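Local atomic coordinates of urea carboxylase (Thermus thermophilus, PDB entry 3OEP), a protein that is of unknown function but resembles KipI and KipA rather than an allophanate hydrolase, and may, like its family, bind ATP. Residues A[233-239]-A[345-351]; A[430-434]-A[446-450]. All blocks are in the same frame, centred on the assembly; numbering follows the deposited sequence.

How the contacts relate
The two contacts follow one another along the chain: contact 1 closes at Pro351 well before contact 2 opens at Val430. Their centres lie about 32 Å apart and their nearest atoms about 18 Å, so they do not touch. Contact 1 is buried, about 11 Å from the centre of the chain, and ties the end of strand 233-235, an outer strand of a five-stranded antiparallel sheet, to the loop between strands 331-336 and 366-368. Contact 2 lies at the surface, where the loop after strand 422-426 meets strand 444-447 of a separate mixed sheet. Each thus secures a loop within its own part of the fold, by side-chain bonds in the first, backbone and water in the second.

Contact 1 (A[233-239]-A[345-351]); sequences LVVDGGR and FLGSASP
Arg239 reaches across to the loop 345-351 and spends its guanidinium on backbone carbonyls. NE donates to Phe345 O at 2.8 Å, nearly in the guanidinium plane, and NH2 joins it on the same oxygen in a side-on grip. At the far end NH1 and NH2 both close on Ser350 O, NH2 at 2.7 Å and in the carbonyl plane, NH1 from above that plane. The chain extends from the backbone with CG opposite N (chi1 -176°) and then bends at chi3 (-70°), which turns the flat group into the loop. Ser348 CB lies over one guanidinium face and Phe345 CD2 over the other.

The second polar cluster surrounds the carboxylate of Asp236. Its OD1 takes three donors: Ser348 OG at 2.8 Å on the syn lone pair, Ser350 OG at 2.7 Å from out of the plane, and Gly238 N, which makes an Asx turn. OD2 accepts from Ala349 N at 2.8 Å in a nearly straight bond (167°), met well out of the carboxylate plane, as Gly238 N meets OD1. Serine suits Ser348 because its hydroxyl can donate to Asp236 OD1 while accepting from Ser350 N, an ST turn. Farther out, Pro351 packs its ring on Leu233 and Val235, and a water donates to both Val234 O and Ala349 O. Backbone bonds from Leu233 to Glu275 and from Val235 to Leu273 join this edge to the sheet.

A leucine in place of Arg239 would probably leave the carbonyls of Phe345 and Ser350 without the guanidinium donors that grip them and let the loop shift. With so many donors round it, Asp236 is probably held as a carboxylate, and the two charged side chains together fix a loop whose defined element is a type I' turn from Phe345 to Ser348.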
ATOM      1  N   LEU A 233      12.601   2.445   7.384  1.00 13.94           N
ATOM      2  CA  LEU A 233      12.396   2.315   5.950  1.00 14.15           C
ATOM      3  C   LEU A 233      13.069   3.465   5.225  1.00 14.97           C
ATOM      4  O   LEU A 233      12.944   4.611   5.643  1.00 16.23           O
ATOM      5  CB  LEU A 233      10.904   2.345   5.624  1.00 13.52           C
ATOM      6  CG  LEU A 233      10.010   1.273   6.246  1.00 13.76           C
ATOM      7  CD1 LEU A 233       8.539   1.544   5.901  1.00 17.28           C
ATOM      8  CD2 LEU A 233      10.426  -0.108   5.760  1.00 16.59           C
ATOM      9  N   VAL A 234      13.761   3.161   4.131  1.00 12.66           N
ATOM     10  CA  VAL A 234      14.207   4.202   3.212  1.00 12.24           C
ATOM     11  C   VAL A 234      13.053   4.492   2.258  1.00 13.38           C
ATOM     12  O   VAL A 234      12.662   3.618   1.485  1.00 15.28           O
ATOM     13  CB  VAL A 234      15.441   3.766   2.412  1.00 13.56           C
ATOM     14  CG1 VAL A 234      15.823   4.834   1.395  1.00 15.40           C
ATOM     15  CG2 VAL A 234      16.609   3.494   3.363  1.00 17.33           C
ATOM     16  N   VAL A 235      12.507   5.702   2.322  1.00 13.35           N
ATOM     17  CA  VAL A 235      11.380   6.091   1.466  1.00 14.31           C
ATOM     18  C   VAL A 235      11.698   7.304   0.600  1.00 15.24           C
ATOM     19  O   VAL A 235      12.460   8.182   1.009  1.00 17.08           O
ATOM     20  CB  VAL A 235      10.115   6.393   2.296  1.00 13.74           C
ATOM     21  CG1 VAL A 235       9.652   5.148   3.050  1.00 17.87           C
ATOM     22  CG2 VAL A 235      10.352   7.559   3.265  1.00 16.09           C
ATOM     23  N   ASP A 236      11.122   7.339  -0.605  1.00 15.21           N
ATOM     24  CA  ASP A 236      11.112   8.554  -1.433  1.00 15.31           C
ATOM     25  C   ASP A 236       9.683   9.117  -1.472  1.00 16.85           C
ATOM     26  O   ASP A 236       8.900   8.843  -0.561  1.00 17.63           O
ATOM     27  CB  ASP A 236      11.728   8.310  -2.829  1.00 15.50           C
ATOM     28  CG  ASP A 236      10.913   7.367  -3.715  1.00 18.29           C
ATOM     29  OD1 ASP A 236       9.769   6.974  -3.376  1.00 17.58           O
ATOM     30  OD2 ASP A 236      11.449   7.027  -4.793  1.00 21.70           O
ATOM     31  N   GLY A 237       9.336   9.903  -2.489  1.00 16.59           N
ATOM     32  CA  GLY A 237       8.007  10.517  -2.550  1.00 17.51           C
ATOM     33  C   GLY A 237       6.839   9.544  -2.649  1.00 17.67           C
ATOM     34  O   GLY A 237       5.705   9.898  -2.307  1.00 19.30           O
ATOM     35  N   GLY A 238       7.116   8.328  -3.106  1.00 16.76           N
ATOM     36  CA  GLY A 238       6.091   7.295  -3.270  1.00 15.53           C
ATOM     37  C   GLY A 238       6.173   6.643  -4.633  1.00 15.03           C
ATOM     38  O   GLY A 238       6.922   7.096  -5.513  1.00 15.81           O
ATOM     39  N   ARG A 239       5.421   5.557  -4.795  1.00 14.70           N
ATOM     40  CA  ARG A 239       5.332   4.854  -6.060  1.00 15.19           C
ATOM     41  C   ARG A 239       3.991   5.206  -6.679  1.00 13.99           C
ATOM     42  O   ARG A 239       2.945   4.992  -6.066  1.00 15.02           O
ATOM     43  CB  ARG A 239       5.446   3.341  -5.863  1.00 14.48           C
ATOM     44  CG  ARG A 239       5.447   2.562  -7.168  1.00 14.30           C
ATOM     45  CD  ARG A 239       5.911   1.113  -6.995  1.00 15.70           C
ATOM     46  NE  ARG A 239       7.344   1.032  -6.680  1.00 15.45           N
ATOM     47  CZ  ARG A 239       7.882   0.839  -5.471  1.00 16.73           C
ATOM     48  NH1 ARG A 239       7.139   0.670  -4.378  1.00 14.86           N
ATOM     49  NH2 ARG A 239       9.202   0.810  -5.358  1.00 14.01           N
ATOM     50  N   PHE A 345      12.327   0.670  -8.273  1.00 19.83           N
ATOM     51  CA  PHE A 345      11.501  -0.376  -8.863  1.00 19.40           C
ATOM     52  C   PHE A 345      10.208   0.290  -9.321  1.00 18.30           C
ATOM     53  O   PHE A 345       9.490   0.881  -8.517  1.00 16.92           O
ATOM     54  CB  PHE A 345      11.206  -1.481  -7.853  1.00 18.64           C
ATOM     55  CG  PHE A 345      10.260  -2.537  -8.364  1.00 20.32           C
ATOM     56  CD1 PHE A 345      10.719  -3.566  -9.168  1.00 26.70           C
ATOM     57  CD2 PHE A 345       8.909  -2.489  -8.044  1.00 22.35           C
ATOM     58  CE1 PHE A 345       9.846  -4.545  -9.638  1.00 28.04           C
ATOM     59  CE2 PHE A 345       8.031  -3.457  -8.505  1.00 25.32           C
ATOM     60  CZ  PHE A 345       8.500  -4.486  -9.308  1.00 28.86           C
ATOM     61  N   LEU A 346       9.940   0.205 -10.623  1.00 20.42           N
ATOM     62  CA  LEU A 346       8.795   0.858 -11.256  1.00 22.78           C
ATOM     63  C   LEU A 346       8.637   2.322 -10.830  1.00 23.41           C
ATOM     64  O   LEU A 346       7.564   2.749 -10.401  1.00 23.71           O
ATOM     65  CB  LEU A 346       7.513   0.046 -11.026  1.00 22.96           C
ATOM     66  CG  LEU A 346       7.536  -1.374 -11.610  1.00 25.65           C
ATOM     67  CD1 LEU A 346       6.253  -2.127 -11.280  1.00 28.58           C
ATOM     68  CD2 LEU A 346       7.757  -1.364 -13.124  1.00 26.56           C
ATOM     69  N   GLY A 347       9.731   3.070 -10.947  1.00 22.89           N
ATOM     70  CA  GLY A 347       9.725   4.520 -10.766  1.00 23.74           C
ATOM     71  C   GLY A 347      10.003   5.033  -9.364  1.00 23.77           C
ATOM     72  O   GLY A 347      10.125   6.247  -9.164  1.00 25.03           O
ATOM     73  N   SER A 348      10.123   4.134  -8.388  1.00 19.84           N
ATOM     74  CA  SER A 348      10.263   4.551  -6.998  1.00 18.33           C
ATOM     75  C   SER A 348      11.220   3.673  -6.203  1.00 17.63           C
ATOM     76  O   SER A 348      11.310   2.466  -6.426  1.00 16.37           O
ATOM     77  CB  SER A 348       8.889   4.555  -6.330  1.00 17.38           C
ATOM     78  OG  SER A 348       8.972   4.791  -4.937  1.00 16.88           O
ATOM     79  N   ALA A 349      11.913   4.305  -5.259  1.00 18.01           N
ATOM     80  CA  ALA A 349      12.771   3.614  -4.306  1.00 19.46           C
ATOM     81  C   ALA A 349      12.029   3.231  -3.023  1.00 18.51           C
ATOM     82  O   ALA A 349      12.633   2.662  -2.103  1.00 17.15           O
ATOM     83  CB  ALA A 349      13.973   4.494  -3.959  1.00 21.06           C
ATOM     84  N   SER A 350      10.736   3.554  -2.936  1.00 16.94           N
ATOM     85  CA  SER A 350       9.972   3.269  -1.721  1.00 15.60           C
ATOM     86  C   SER A 350       9.626   1.785  -1.622  1.00 16.97           C
ATOM     87  O   SER A 350       9.359   1.126  -2.631  1.00 16.97           O
ATOM     88  CB  SER A 350       8.684   4.098  -1.647  1.00 15.81           C
ATOM     89  OG  SER A 350       8.952   5.462  -1.350  1.00 15.99           O
ATOM     90  N   PRO A 351       9.616   1.254  -0.399  1.00 16.98           N
ATOM     91  CA  PRO A 351       9.305  -0.161  -0.234  1.00 18.19           C
ATOM     92  C   PRO A 351       7.821  -0.468  -0.412  1.00 18.45           C
ATOM     93  O   PRO A 351       6.966   0.372  -0.127  1.00 18.73           O
ATOM     94  CB  PRO A 351       9.725  -0.442   1.207  1.00 20.07           C
ATOM     95  CG  PRO A 351       9.622   0.855   1.896  1.00 23.19           C
ATOM     96  CD  PRO A 351       9.974   1.895   0.878  1.00 18.82           C
TER
HETATM   97  O   HOH W   1      13.549   1.427   0.133  1.00 22.69           O

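Contact 2 (A[430-434]-A[446-450]); sequences VPGGE and QVPPS
Val430 and Val447 meet with their side chains crossing at about a right angle, the CG1 methyls 3.9 Å apart. In Val447 CG1 stands opposite the backbone N (chi1 -172°), which also brings this methyl within 3.4 Å of Val430 O and 3.6 Å of Gly432 CA. Branched, compact valines suit this meeting, and the side chain of Val430 also touches Ala404, Ala407 and Leu408 of helix 402-408. Beyond them the backbones come so close that Gly432 has no room for a side chain: a CB there would clash with the carbonyl oxygens of Val447 and Pro448. Gly433 N donates to Val447 O at 3.1 Å, while Gly432 CA makes a CA-H...O contact with the same oxygen. The ring of Pro449 lies against Gly433, its CD 3.6 Å from Gly433 O, and its CG meets Glu434 CB; the carboxylate of Glu434 pairs with Arg137. One water joins Gly432 N to Pro449 O at 2.9 Å each. Val447 and Gly433 both bond to the backbone of Ala467, so the contact fastens a glycine-containing loop to strand 444-447, in a mixed sheet whose strand order repeats that of the sheet within residues 77-199, consistent with the family's cyclophilin-like fold.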
ATOM      1  N   VAL A 430     -20.627   2.436  13.971  1.00 20.51           N
ATOM      2  CA  VAL A 430     -20.850   3.055  12.659  1.00 19.52           C
ATOM      3  C   VAL A 430     -21.373   1.990  11.693  1.00 19.11           C
ATOM      4  O   VAL A 430     -20.740   0.945  11.532  1.00 19.42           O
ATOM      5  CB  VAL A 430     -19.546   3.659  12.082  1.00 18.43           C
ATOM      6  CG1 VAL A 430     -19.799   4.317  10.718  1.00 19.86           C
ATOM      7  CG2 VAL A 430     -18.941   4.666  13.060  1.00 17.74           C
ATOM      8  N   PRO A 431     -22.528   2.241  11.049  1.00 20.16           N
ATOM      9  CA  PRO A 431     -23.013   1.260  10.072  1.00 21.34           C
ATOM     10  C   PRO A 431     -22.058   1.119   8.882  1.00 21.52           C
ATOM     11  O   PRO A 431     -21.587   2.124   8.335  1.00 19.75           O
ATOM     12  CB  PRO A 431     -24.373   1.819   9.632  1.00 22.90           C
ATOM     13  CG  PRO A 431     -24.419   3.217  10.106  1.00 23.48           C
ATOM     14  CD  PRO A 431     -23.467   3.361  11.236  1.00 21.57           C
ATOM     15  N   GLY A 432     -21.747  -0.121   8.519  1.00 20.41           N
ATOM     16  CA  GLY A 432     -20.825  -0.390   7.428  1.00 21.25           C
ATOM     17  C   GLY A 432     -21.460  -1.231   6.345  1.00 21.75           C
ATOM     18  O   GLY A 432     -22.690  -1.359   6.272  1.00 23.48           O
ATOM     19  N   GLY A 433     -20.621  -1.802   5.490  1.00 20.35           N
ATOM     20  CA  GLY A 433     -21.108  -2.631   4.398  1.00 21.65           C
ATOM     21  C   GLY A 433     -19.987  -3.310   3.647  1.00 21.77           C
ATOM     22  O   GLY A 433     -18.809  -3.090   3.928  1.00 18.72           O
ATOM     23  N   GLU A 434     -20.370  -4.148   2.692  1.00 23.03           N
ATOM     24  CA  GLU A 434     -19.415  -4.859   1.857  1.00 23.05           C
ATOM     25  C   GLU A 434     -20.018  -5.099   0.478  1.00 25.95           C
ATOM     26  O   GLU A 434     -21.219  -5.348   0.354  1.00 26.58           O
ATOM     27  CB  GLU A 434     -19.038  -6.194   2.500  1.00 24.21           C
ATOM     28  CG  GLU A 434     -17.920  -6.927   1.778  1.00 29.00           C
ATOM     29  CD  GLU A 434     -17.463  -8.179   2.496  1.00 36.13           C
ATOM     30  OE1 GLU A 434     -18.220  -8.703   3.344  1.00 39.41           O
ATOM     31  OE2 GLU A 434     -16.343  -8.647   2.198  1.00 39.17           O
ATOM     32  N   GLN A 446     -12.758   3.094   6.210  1.00 14.12           N
ATOM     33  CA  GLN A 446     -13.313   1.798   5.862  1.00 15.45           C
ATOM     34  C   GLN A 446     -14.128   1.254   7.019  1.00 15.48           C
ATOM     35  O   GLN A 446     -13.624   1.160   8.131  1.00 17.77           O
ATOM     36  CB  GLN A 446     -12.173   0.832   5.535  1.00 18.14           C
ATOM     37  CG  GLN A 446     -12.609  -0.485   4.962  1.00 20.94           C
ATOM     38  CD  GLN A 446     -11.431  -1.311   4.502  1.00 21.44           C
ATOM     39  OE1 GLN A 446     -11.052  -1.281   3.330  1.00 27.21           O
ATOM     40  NE2 GLN A 446     -10.836  -2.047   5.429  1.00 22.53           N
ATOM     41  N   VAL A 447     -15.384   0.893   6.758  1.00 14.42           N
ATOM     42  CA  VAL A 447     -16.293   0.413   7.804  1.00 15.76           C
ATOM     43  C   VAL A 447     -16.960  -0.895   7.364  1.00 17.97           C
ATOM     44  O   VAL A 447     -17.859  -0.894   6.518  1.00 17.71           O
ATOM     45  CB  VAL A 447     -17.371   1.466   8.152  1.00 16.52           C
ATOM     46  CG1 VAL A 447     -18.172   1.023   9.373  1.00 17.52           C
ATOM     47  CG2 VAL A 447     -16.727   2.830   8.404  1.00 15.73           C
ATOM     48  N   PRO A 448     -16.508  -2.026   7.928  1.00 19.77           N
ATOM     49  CA  PRO A 448     -17.083  -3.308   7.551  1.00 22.39           C
ATOM     50  C   PRO A 448     -18.437  -3.504   8.224  1.00 22.93           C
ATOM     51  O   PRO A 448     -18.752  -2.787   9.168  1.00 22.36           O
ATOM     52  CB  PRO A 448     -16.070  -4.310   8.088  1.00 22.02           C
ATOM     53  CG  PRO A 448     -15.497  -3.647   9.300  1.00 25.33           C
ATOM     54  CD  PRO A 448     -15.542  -2.157   9.035  1.00 22.15           C
ATOM     55  N   PRO A 449     -19.231  -4.476   7.749  1.00 24.30           N
ATOM     56  CA  PRO A 449     -20.544  -4.728   8.359  1.00 26.69           C
ATOM     57  C   PRO A 449     -20.439  -4.931   9.868  1.00 27.98           C
ATOM     58  O   PRO A 449     -21.257  -4.406  10.625  1.00 29.81           O
ATOM     59  CB  PRO A 449     -21.010  -6.012   7.669  1.00 26.68           C
ATOM     60  CG  PRO A 449     -20.286  -6.029   6.372  1.00 26.70           C
ATOM     61  CD  PRO A 449     -18.949  -5.409   6.645  1.00 25.55           C
ATOM     62  N   SER A 450     -19.441  -5.709  10.277  1.00 29.89           N
ATOM     63  CA  SER A 450     -19.128  -5.908  11.685  0.50 32.04           C
ATOM     64  C   SER A 450     -17.625  -5.770  11.865  1.00 32.66           C
ATOM     65  O   SER A 450     -16.852  -6.465  11.208  1.00 35.12           O
ATOM     66  CB  SER A 450     -19.589  -7.291  12.150  0.50 33.26           C
ATOM     67  OG  SER A 450     -19.299  -7.491  13.523  0.50 34.51           O
TER
HETATM   68  O   HOH W   2     -19.702  -1.589  11.436  1.00 33.65           O
HETATM   69  O   HOH W   3     -23.133  -2.327   9.773  1.00 21.65           O